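PDB 2GH9: maltose/maltodextrin-binding protein from Thermus thermophilus, which binds maltotriose and probably acts as the periplasmic receptor that delivers maltodextrins to an ABC-type uptake system. Local coordinates for residues Y157-G167 / V254-F265; A110-I118 / A323-L331. All blocks are in the same frame, centred on the assembly; numbering follows the deposited sequence.

Contact 2 lies where the chain passes from one lobe to the other; contact 1 lies within one lobe beside it, centres about 15 Å apart. Along the chain, contact 1 is nested within the loop closed by contact 2. Both reach the same glucose of the bound sugar, chain B: contact 1 lays the Tyr157 ring against it, and contact 2 brings Glu113 to its O2 hydroxyl. The two also pack directly. Phe265 O lies 3.3 Å from Ser114 CB, and the far end of the Trp262 indole, CH2, is 3.5 Å from Val115 O. Further from the sugar, Lys164 CE lies 3.6 Å from Leu331 O. An aromatic face and a carboxylate thus reach one glucose from neighbouring contacts.

Contact 1 of 2, residues Y157-G167 / V254-F265; sequences YFNFGFFKAFG and VPPGAKNPWGPF. Unlike the reference sequence in segment 254-265: Val254 (reference Ala). With GLC (alpha-D-glucopyranose), chain B; GLC (alpha-D-glucopyranose), chain C.
Phe160 and Phe265 stack face to face, centroids 3.9 Å apart and planes only 10° from parallel. CG of Phe160 lies over the centre of the Phe265 ring. A chi1 of 172° sets CG opposite the backbone N and carries the Phe160 ring from helix 156-166 toward the loop that leads into strand 265-273. Tyr157 completes this aromatic cluster. Its ring is nearly parallel to Phe265 but slid away, touching through CD1 to Phe265 CD2 at 3.8 Å. One face of Tyr157 carries C4 of the chain B glucose, an aromatic platform common in sugar-binding proteins. Over the opposite face lies a water that donates to Tyr157 O and accepts from Phe265 N.

Further along the helix, Gly161 has no side chain, and the loop comes in close. The indole of Trp262 meets its backbone, CD1 to Gly161 C at 3.4 Å. The indole NE1 reaches Phe158 O through a second water. Gly161 CA also points a hydrogen at Gly263 O, 3.1 Å away, and Lys164 CD touches the same oxygen.

At the end of the helix, a type II turn, Pro255 to Ala258, wraps Phe166. Ala258 CB sits over one face of that ring as a CH-pi contact, while Pro256 O meets its edge. Ala258 CB also packs tightly on Ala165 CB, 3.5 Å apart. Beside them Asn260 N donates to Ala165 O at 2.9 Å. Gly167 then ends the helix in a Schellman motif.

One direct hydrogen bond serves the whole interface; waters bridge other polar groups. The buried Gly263 O has no hydrogen-bond partner in the model; the CH groups of Gly161 and Lys164 lie against it and may offset this in part. Ring faces and close carbon contacts therefore do most of the joining.

Contact 2 of 2, residues A110-I118 / A323-L331; sequences AFAESVALI and AGFSKVFPL. With GLC (alpha-D-glucopyranose), chain B.
Phe329 and Phe325 meet the chain from Ala112 to Ala116 where it crosses between the two lobes of this periplasmic binding protein fold. Strand 104-113 belongs to one sheet and strand 116-120 to the other. The short link between them lies against the end of helix 320-326 and the turn after it.

Ser114 is the bump. Its side chain enters a hollow formed by Phe325, Val328 and Phe329, with OG 3.5 Å from Val328 CG1. The same oxygen lies at the edge of the Phe329 ring, 3.6 Å from CE1. Farther round the ring, CE2 touches Ala112 CB, and CZ lies by the backbone of Glu113. Phe325 fits between Ser114 and Ala116, its CE1 being 3.3 Å from Ser114 O and 3.8 Å from Ala116 CB.

No hydrogen bond crosses the contact. Ser114 OG, held between the backbone N and the carbonyl carbon (chi1 82°), instead donates to Val115 O at 2.9 Å, from 42° out of the carbonyl plane. Ser114 N and O are buried without a partner in the model.

Glu113 leaves the backbone on the side away from Phe329, and its carboxylate reaches the sugar. Arg305 makes a salt bridge to its OE1, and Gln269 donates to OE2. That same OE2 accepts a hydrogen bond from O2 of the chain B glucose at 2.7 Å.

Contact 1 of 2, residues Y157-G167 / V254-F265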
loop_
_atom_site.group_PDB
_atom_site.type_symbol
_atom_site.label_atom_id
_atom_site.label_comp_id
_atom_site.label_asym_id
_atom_site.label_seq_id
_atom_site.Cartn_x
_atom_site.Cartn_y
_atom_site.Cartn_z
ATOM N N TYR A 157 1.717 2.202 8.144
ATOM C CA TYR A 157 2.105 1.471 6.908
ATOM C C TYR A 157 3.473 1.895 6.329
ATOM O O TYR A 157 4.319 1.057 6.041
ATOM C CB TYR A 157 1.011 1.666 5.856
ATOM C CG TYR A 157 1.286 1.089 4.485
ATOM C CD1 TYR A 157 0.904 -0.192 4.181
ATOM C CD2 TYR A 157 1.887 1.864 3.483
ATOM C CE1 TYR A 157 1.110 -0.725 2.932
ATOM C CE2 TYR A 157 2.122 1.349 2.240
ATOM C CZ TYR A 157 1.716 0.037 1.954
ATOM O OH TYR A 157 1.920 -0.535 0.717
ATOM N N PHE A 158 3.702 3.192 6.159
ATOM C CA PHE A 158 4.980 3.670 5.583
ATOM C C PHE A 158 6.189 3.311 6.455
ATOM O O PHE A 158 7.284 3.017 5.954
ATOM C CB PHE A 158 4.915 5.186 5.368
ATOM C CG PHE A 158 4.234 5.588 4.103
ATOM C CD1 PHE A 158 4.978 6.024 3.018
ATOM C CD2 PHE A 158 2.864 5.537 3.993
ATOM C CE1 PHE A 158 4.356 6.398 1.857
ATOM C CE2 PHE A 158 2.241 5.896 2.821
ATOM C CZ PHE A 158 2.988 6.350 1.761
ATOM N N ASN A 159 5.963 3.310 7.767
ATOM C CA ASN A 159 6.994 3.012 8.761
ATOM C C ASN A 159 7.200 1.540 9.101
ATOM O O ASN A 159 8.172 1.217 9.780
ATOM C CB ASN A 159 6.693 3.773 10.058
ATOM C CG ASN A 159 7.047 5.219 9.956
ATOM O OD1 ASN A 159 8.214 5.554 9.795
ATOM N ND2 ASN A 159 6.051 6.083 9.998
ATOM N N PHE A 160 6.311 0.647 8.652
ATOM C CA PHE A 160 6.452 -0.759 8.995
ATOM C C PHE A 160 7.854 -1.306 8.711
ATOM O O PHE A 160 8.385 -2.065 9.511
ATOM C CB PHE A 160 5.398 -1.662 8.345
ATOM C CG PHE A 160 5.685 -3.122 8.560
ATOM C CD1 PHE A 160 5.559 -3.680 9.828
ATOM C CD2 PHE A 160 6.158 -3.919 7.525
ATOM C CE1 PHE A 160 5.849 -5.010 10.042
ATOM C CE2 PHE A 160 6.472 -5.252 7.751
ATOM C CZ PHE A 160 6.315 -5.793 9.014
ATOM N N GLY A 161 8.470 -0.913 7.594
ATOM C CA GLY A 161 9.789 -1.420 7.242
ATOM C C GLY A 161 10.849 -1.210 8.305
ATOM O O GLY A 161 11.728 -2.048 8.491
ATOM N N PHE A 162 10.755 -0.095 9.002
ATOM C CA PHE A 162 11.618 0.165 10.157
ATOM C C PHE A 162 11.249 -0.764 11.335
ATOM O O PHE A 162 12.122 -1.257 12.039
ATOM C CB PHE A 162 11.520 1.634 10.578
ATOM C CG PHE A 162 11.771 2.598 9.465
ATOM C CD1 PHE A 162 12.797 2.382 8.561
ATOM C CD2 PHE A 162 10.991 3.752 9.337
ATOM C CE1 PHE A 162 13.035 3.269 7.515
ATOM C CE2 PHE A 162 11.223 4.644 8.318
ATOM C CZ PHE A 162 12.243 4.402 7.388
ATOM N N PHE A 163 9.967 -1.026 11.526
ATOM C CA PHE A 163 9.544 -1.978 12.556
ATOM C C PHE A 163 10.063 -3.404 12.265
ATOM O O PHE A 163 10.530 -4.097 13.174
ATOM C CB PHE A 163 8.016 -1.952 12.763
ATOM C CG PHE A 163 7.530 -0.813 13.637
ATOM C CD1 PHE A 163 7.080 -1.049 14.939
ATOM C CD2 PHE A 163 7.479 0.483 13.143
ATOM C CE1 PHE A 163 6.602 -0.004 15.741
ATOM C CE2 PHE A 163 7.009 1.541 13.942
ATOM C CZ PHE A 163 6.559 1.276 15.251
ATOM N N LYS A 164 10.012 -3.803 10.996
ATOM C CA LYS A 164 10.579 -5.070 10.523
ATOM C C LYS A 164 12.104 -5.144 10.721
ATOM O O LYS A 164 12.612 -6.122 11.289
ATOM C CB LYS A 164 10.200 -5.308 9.051
ATOM C CG LYS A 164 10.646 -6.666 8.501
ATOM C CD LYS A 164 9.859 -7.057 7.258
ATOM C CE LYS A 164 10.174 -8.477 6.832
ATOM N NZ LYS A 164 9.747 -9.436 7.860
ATOM N N ALA A 165 12.824 -4.111 10.303
ATOM C CA ALA A 165 14.260 -4.049 10.548
ATOM C C ALA A 165 14.594 -4.302 12.045
ATOM O O ALA A 165 15.464 -5.112 12.373
ATOM C CB ALA A 165 14.834 -2.709 10.084
ATOM N N PHE A 166 13.879 -3.631 12.945
ATOM C CA PHE A 166 14.156 -3.728 14.382
ATOM C C PHE A 166 13.616 -4.995 15.058
ATOM O O PHE A 166 13.924 -5.241 16.225
ATOM C CB PHE A 166 13.669 -2.478 15.119
ATOM C CG PHE A 166 14.541 -1.276 14.909
ATOM C CD1 PHE A 166 15.804 -1.204 15.508
ATOM C CD2 PHE A 166 14.113 -0.217 14.142
ATOM C CE1 PHE A 166 16.611 -0.111 15.327
ATOM C CE2 PHE A 166 14.914 0.890 13.970
ATOM C CZ PHE A 166 16.183 0.933 14.565
ATOM N N GLY A 167 12.836 -5.806 14.339
ATOM C CA GLY A 167 12.595 -7.200 14.750
ATOM C C GLY A 167 11.192 -7.757 14.625
ATOM O O GLY A 167 10.951 -8.871 15.067
ATOM N N VAL A 254 18.802 0.037 5.711
ATOM C CA VAL A 254 18.457 -0.513 6.995
ATOM C C VAL A 254 18.820 0.539 8.037
ATOM O O VAL A 254 19.930 1.092 7.999
ATOM C CB VAL A 254 19.184 -1.854 7.243
ATOM C CG1 VAL A 254 18.710 -2.525 8.555
ATOM C CG2 VAL A 254 18.939 -2.772 6.082
ATOM N N PRO A 255 17.869 0.856 8.946
ATOM C CA PRO A 255 18.160 1.870 9.973
ATOM C C PRO A 255 19.318 1.416 10.869
ATOM O O PRO A 255 19.520 0.207 11.053
ATOM C CB PRO A 255 16.862 1.959 10.780
ATOM C CG PRO A 255 15.818 1.269 9.983
ATOM C CD PRO A 255 16.501 0.313 9.063
ATOM N N PRO A 256 20.067 2.375 11.426
ATOM C CA PRO A 256 21.169 2.047 12.315
ATOM C C PRO A 256 20.648 1.431 13.627
ATOM O O PRO A 256 19.657 1.899 14.188
ATOM C CB PRO A 256 21.833 3.405 12.554
ATOM C CG PRO A 256 20.722 4.397 12.376
ATOM C CD PRO A 256 19.870 3.830 11.289
ATOM N N GLY A 257 21.293 0.362 14.089
ATOM C CA GLY A 257 20.857 -0.360 15.291
ATOM C C GLY A 257 19.892 -1.527 15.064
ATOM O O GLY A 257 19.682 -2.337 15.976
ATOM N N ALA A 258 19.291 -1.597 13.874
ATOM C CA ALA A 258 18.359 -2.668 13.515
ATOM C C ALA A 258 19.109 -3.963 13.210
ATOM O O ALA A 258 20.062 -3.976 12.442
ATOM C CB ALA A 258 17.480 -2.254 12.326
ATOM N N LYS A 259 18.672 -5.040 13.846
ATOM C CA LYS A 259 19.276 -6.367 13.676
ATOM C C LYS A 259 18.924 -7.072 12.365
ATOM O O LYS A 259 19.636 -7.989 11.949
ATOM C CB LYS A 259 18.878 -7.273 14.845
ATOM C CG LYS A 259 17.378 -7.540 14.978
ATOM C CD LYS A 259 17.074 -8.329 16.211
ATOM C CE LYS A 259 15.641 -8.836 16.186
ATOM N NZ LYS A 259 15.218 -9.459 17.488
ATOM N N ASN A 260 17.824 -6.648 11.732
ATOM C CA ASN A 260 17.354 -7.231 10.477
ATOM C C ASN A 260 17.282 -6.211 9.351
ATOM O O ASN A 260 17.170 -5.003 9.616
ATOM C CB ASN A 260 15.997 -7.891 10.696
ATOM C CG ASN A 260 16.084 -9.075 11.631
ATOM O OD1 ASN A 260 17.149 -9.682 11.769
ATOM N ND2 ASN A 260 14.986 -9.409 12.272
ATOM N N PRO A 261 17.358 -6.680 8.088
ATOM C CA PRO A 261 17.182 -5.715 7.009
ATOM C C PRO A 261 15.818 -4.997 6.981
ATOM O O PRO A 261 14.806 -5.527 7.451
ATOM C CB PRO A 261 17.422 -6.555 5.739
ATOM C CG PRO A 261 18.279 -7.694 6.217
ATOM C CD PRO A 261 17.683 -8.024 7.556
ATOM N N TRP A 262 15.816 -3.770 6.477
ATOM C CA TRP A 262 14.581 -3.102 6.127
ATOM C C TRP A 262 13.740 -4.014 5.199
ATOM O O TRP A 262 14.268 -4.610 4.269
ATOM C CB TRP A 262 14.851 -1.774 5.448
ATOM C CG TRP A 262 13.600 -1.083 4.944
ATOM C CD1 TRP A 262 12.794 -0.236 5.650
ATOM C CD2 TRP A 262 13.056 -1.127 3.612
ATOM N NE1 TRP A 262 11.771 0.209 4.866
ATOM C CE2 TRP A 262 11.893 -0.326 3.613
ATOM C CE3 TRP A 262 13.412 -1.801 2.431
ATOM C CZ2 TRP A 262 11.105 -0.145 2.470
ATOM C CZ3 TRP A 262 12.603 -1.638 1.289
ATOM C CH2 TRP A 262 11.482 -0.808 1.318
ATOM N N GLY A 263 12.441 -4.096 5.461
ATOM C CA GLY A 263 11.508 -4.787 4.568
ATOM C C GLY A 263 10.106 -4.224 4.721
ATOM O O GLY A 263 9.561 -4.208 5.833
ATOM N N PRO A 264 9.495 -3.786 3.614
ATOM C CA PRO A 264 8.165 -3.158 3.682
ATOM C C PRO A 264 7.007 -4.164 3.680
ATOM O O PRO A 264 7.222 -5.324 3.369
ATOM C CB PRO A 264 8.123 -2.343 2.380
ATOM C CG PRO A 264 8.882 -3.244 1.404
ATOM C CD PRO A 264 9.999 -3.852 2.223
ATOM N N PHE A 265 5.791 -3.693 3.985
ATOM C CA PHE A 265 4.578 -4.426 3.654
ATOM C C PHE A 265 4.446 -4.613 2.138
ATOM O O PHE A 265 4.757 -3.715 1.362
ATOM C CB PHE A 265 3.313 -3.692 4.125
ATOM C CG PHE A 265 2.998 -3.825 5.598
ATOM C CD1 PHE A 265 2.939 -5.071 6.210
ATOM C CD2 PHE A 265 2.671 -2.695 6.345
ATOM C CE1 PHE A 265 2.588 -5.199 7.551
ATOM C CE2 PHE A 265 2.306 -2.812 7.695
ATOM C CZ PHE A 265 2.276 -4.072 8.297
HETATM C C1 GLC B . -1.119 3.476 -0.200
HETATM C C2 GLC B . -1.299 1.969 -0.225
HETATM C C3 GLC B . -2.264 1.550 0.906
HETATM C C4 GLC B . -1.864 2.101 2.266
HETATM C C5 GLC B . -1.615 3.605 2.172
HETATM C C6 GLC B . -1.053 4.149 3.491
HETATM O O2 GLC B . -1.855 1.570 -1.481
HETATM O O3 GLC B . -2.367 0.144 0.960
HETATM O O4 GLC B . -2.899 1.826 3.231
HETATM O O5 GLC B . -0.691 3.902 1.100
HETATM O O6 GLC B . -1.375 5.530 3.684
HETATM C C1 GLC C . -2.500 0.906 4.242
HETATM C C2 GLC C . -3.681 -0.027 4.438
HETATM C C3 GLC C . -4.862 0.730 5.023
HETATM C C4 GLC C . -4.419 1.451 6.289
HETATM C C5 GLC C . -3.199 2.354 6.051
HETATM C C6 GLC C . -2.649 2.993 7.335
HETATM O O2 GLC C . -4.051 -0.636 3.187
HETATM O O3 GLC C . -5.920 -0.177 5.318
HETATM O O4 GLC C . -5.528 2.213 6.766
HETATM O O5 GLC C . -2.146 1.582 5.466
HETATM O O6 GLC C . -1.861 4.137 6.987
HETATM O O HOH W 1 5.156 -0.723 4.226
HETATM O O HOH W 2 9.742 1.936 6.370
HETATM O O HOH W 3 17.103 -4.440 16.344
#

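Contact 2 of 2, residues A110-I118 / A323-L331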
loop_
_atom_site.group_PDB
_atom_site.type_symbol
_atom_site.label_atom_id
_atom_site.label_comp_id
_atom_site.label_asym_id
_atom_site.label_seq_id
_atom_site.Cartn_x
_atom_site.Cartn_y
_atom_site.Cartn_z
ATOM N N ALA A 110 -5.202 -7.928 -8.587
ATOM C CA ALA A 110 -4.791 -7.213 -9.788
ATOM C C ALA A 110 -3.343 -6.752 -9.740
ATOM O O ALA A 110 -2.560 -7.068 -10.642
ATOM C CB ALA A 110 -5.746 -6.031 -10.051
ATOM N N PHE A 111 -2.987 -5.997 -8.700
ATOM C CA PHE A 111 -1.683 -5.337 -8.639
ATOM C C PHE A 111 -1.008 -5.533 -7.300
ATOM O O PHE A 111 -1.673 -5.647 -6.257
ATOM C CB PHE A 111 -1.835 -3.836 -8.910
ATOM C CG PHE A 111 -2.727 -3.520 -10.078
ATOM C CD1 PHE A 111 -2.318 -3.807 -11.370
ATOM C CD2 PHE A 111 -3.967 -2.938 -9.885
ATOM C CE1 PHE A 111 -3.154 -3.539 -12.459
ATOM C CE2 PHE A 111 -4.791 -2.655 -10.972
ATOM C CZ PHE A 111 -4.374 -2.962 -12.256
ATOM N N ALA A 112 0.311 -5.620 -7.333
ATOM C CA ALA A 112 1.112 -5.698 -6.129
ATOM C C ALA A 112 1.902 -4.412 -5.994
ATOM O O ALA A 112 2.239 -3.764 -6.989
ATOM C CB ALA A 112 2.036 -6.907 -6.178
ATOM N N GLU A 113 2.188 -4.036 -4.752
ATOM C CA GLU A 113 2.837 -2.773 -4.477
ATOM C C GLU A 113 3.544 -2.828 -3.140
ATOM O O GLU A 113 3.204 -3.615 -2.278
ATOM C CB GLU A 113 1.790 -1.671 -4.421
ATOM C CG GLU A 113 0.721 -1.903 -3.340
ATOM C CD GLU A 113 -0.458 -0.985 -3.464
ATOM O OE1 GLU A 113 -0.570 -0.361 -4.521
ATOM O OE2 GLU A 113 -1.262 -0.860 -2.495
ATOM N N SER A 114 4.505 -1.932 -2.973
ATOM C CA SER A 114 5.136 -1.708 -1.682
ATOM C C SER A 114 5.765 -0.341 -1.733
ATOM O O SER A 114 5.991 0.202 -2.815
ATOM C CB SER A 114 6.213 -2.777 -1.401
ATOM O OG SER A 114 7.439 -2.459 -2.038
ATOM N N VAL A 115 6.074 0.226 -0.573
ATOM C CA VAL A 115 6.952 1.383 -0.559
ATOM C C VAL A 115 8.386 0.975 -0.867
ATOM O O VAL A 115 8.790 -0.193 -0.754
ATOM C CB VAL A 115 6.886 2.203 0.791
ATOM C CG1 VAL A 115 5.480 2.767 0.981
ATOM C CG2 VAL A 115 7.362 1.361 2.003
ATOM N N ALA A 116 9.145 1.972 -1.302
ATOM C CA ALA A 116 10.552 1.828 -1.629
ATOM C C ALA A 116 11.209 3.221 -1.638
ATOM O O ALA A 116 10.534 4.253 -1.599
ATOM C CB ALA A 116 10.728 1.185 -2.989
ATOM N N LEU A 117 12.530 3.214 -1.718
ATOM C CA LEU A 117 13.303 4.416 -1.889
ATOM C C LEU A 117 13.222 4.794 -3.369
ATOM O O LEU A 117 13.801 4.125 -4.231
ATOM C CB LEU A 117 14.755 4.203 -1.442
ATOM C CG LEU A 117 15.646 5.433 -1.665
ATOM C CD1 LEU A 117 15.196 6.540 -0.724
ATOM C CD2 LEU A 117 17.101 5.085 -1.483
ATOM N N ILE A 118 12.465 5.855 -3.641
ATOM C CA ILE A 118 12.340 6.397 -4.974
ATOM C C ILE A 118 13.184 7.680 -5.000
ATOM O O ILE A 118 12.967 8.608 -4.221
ATOM C CB ILE A 118 10.889 6.659 -5.360
ATOM C CG1 ILE A 118 10.018 5.434 -5.034
ATOM C CG2 ILE A 118 10.781 7.020 -6.870
ATOM C CD1 ILE A 118 8.484 5.664 -5.269
ATOM N N ALA A 323 11.417 -4.319 -12.775
ATOM C CA ALA A 323 12.749 -4.777 -12.317
ATOM C C ALA A 323 13.124 -4.173 -10.955
ATOM O O ALA A 323 13.645 -4.878 -10.077
ATOM C CB ALA A 323 13.828 -4.433 -13.351
ATOM N N GLY A 324 12.845 -2.881 -10.776
ATOM C CA GLY A 324 13.100 -2.206 -9.507
ATOM C C GLY A 324 12.325 -2.822 -8.346
ATOM O O GLY A 324 12.893 -3.175 -7.310
ATOM N N PHE A 325 11.025 -2.969 -8.506
ATOM C CA PHE A 325 10.227 -3.570 -7.433
ATOM C C PHE A 325 10.425 -5.073 -7.213
ATOM O O PHE A 325 10.173 -5.569 -6.095
ATOM C CB PHE A 325 8.747 -3.202 -7.575
ATOM C CG PHE A 325 8.446 -1.809 -7.124
ATOM C CD1 PHE A 325 8.303 -1.525 -5.767
ATOM C CD2 PHE A 325 8.348 -0.779 -8.028
ATOM C CE1 PHE A 325 8.057 -0.244 -5.341
ATOM C CE2 PHE A 325 8.095 0.511 -7.602
ATOM C CZ PHE A 325 7.962 0.770 -6.246
ATOM N N SER A 326 10.919 -5.786 -8.224
ATOM C CA SER A 326 11.283 -7.204 -8.073
ATOM C C SER A 326 12.451 -7.416 -7.105
ATOM O O SER A 326 12.644 -8.506 -6.569
ATOM C CB SER A 326 11.615 -7.850 -9.441
ATOM O OG SER A 326 13.004 -7.742 -9.780
ATOM N N LYS A 327 13.233 -6.373 -6.873
ATOM C CA LYS A 327 14.335 -6.447 -5.950
ATOM C C LYS A 327 13.908 -5.992 -4.553
ATOM O O LYS A 327 14.636 -6.194 -3.589
ATOM C CB LYS A 327 15.509 -5.621 -6.491
ATOM C CG LYS A 327 16.172 -6.250 -7.767
ATOM C CD LYS A 327 16.978 -7.514 -7.394
ATOM C CE LYS A 327 17.195 -8.517 -8.584
ATOM N NZ LYS A 327 16.013 -9.397 -8.878
ATOM N N VAL A 328 12.725 -5.385 -4.456
ATOM C CA VAL A 328 12.191 -4.893 -3.191
ATOM C C VAL A 328 11.189 -5.882 -2.603
ATOM O O VAL A 328 11.230 -6.160 -1.404
ATOM C CB VAL A 328 11.548 -3.475 -3.349
ATOM C CG1 VAL A 328 10.839 -3.054 -2.059
ATOM C CG2 VAL A 328 12.580 -2.449 -3.763
ATOM N N PHE A 329 10.302 -6.445 -3.430
ATOM C CA PHE A 329 9.253 -7.326 -2.890
ATOM C C PHE A 329 9.743 -8.492 -2.046
ATOM O O PHE A 329 9.129 -8.812 -1.041
ATOM C CB PHE A 329 8.316 -7.866 -3.987
ATOM C CG PHE A 329 7.414 -6.817 -4.620
ATOM C CD1 PHE A 329 7.258 -5.540 -4.074
ATOM C CD2 PHE A 329 6.700 -7.137 -5.764
ATOM C CE1 PHE A 329 6.424 -4.613 -4.676
ATOM C CE2 PHE A 329 5.877 -6.215 -6.376
ATOM C CZ PHE A 329 5.721 -4.952 -5.820
ATOM N N PRO A 330 10.837 -9.149 -2.451
ATOM C CA PRO A 330 11.329 -10.261 -1.621
ATOM C C PRO A 330 11.815 -9.886 -0.225
ATOM O O PRO A 330 11.952 -10.771 0.621
ATOM C CB PRO A 330 12.493 -10.820 -2.442
ATOM C CG PRO A 330 12.194 -10.407 -3.835
ATOM C CD PRO A 330 11.638 -9.006 -3.675
ATOM N N LEU A 331 12.073 -8.603 0.011
ATOM C CA LEU A 331 12.454 -8.134 1.349
ATOM C C LEU A 331 11.264 -8.008 2.316
ATOM O O LEU A 331 11.443 -7.979 3.537
ATOM C CB LEU A 331 13.148 -6.791 1.235
ATOM C CG LEU A 331 14.311 -6.684 0.262
ATOM C CD1 LEU A 331 14.804 -5.252 0.246
ATOM C CD2 LEU A 331 15.439 -7.695 0.570
HETATM C C1 GLC B . -1.119 3.476 -0.200
HETATM C C2 GLC B . -1.299 1.969 -0.225
HETATM C C3 GLC B . -2.264 1.550 0.906
HETATM C C4 GLC B . -1.864 2.101 2.266
HETATM C C5 GLC B . -1.615 3.605 2.172
HETATM C C6 GLC B . -1.053 4.149 3.491
HETATM O O2 GLC B . -1.855 1.570 -1.481
HETATM O O3 GLC B . -2.367 0.144 0.960
HETATM O O4 GLC B . -2.899 1.826 3.231
HETATM O O5 GLC B . -0.691 3.902 1.100
HETATM O O6 GLC B . -1.375 5.530 3.684
#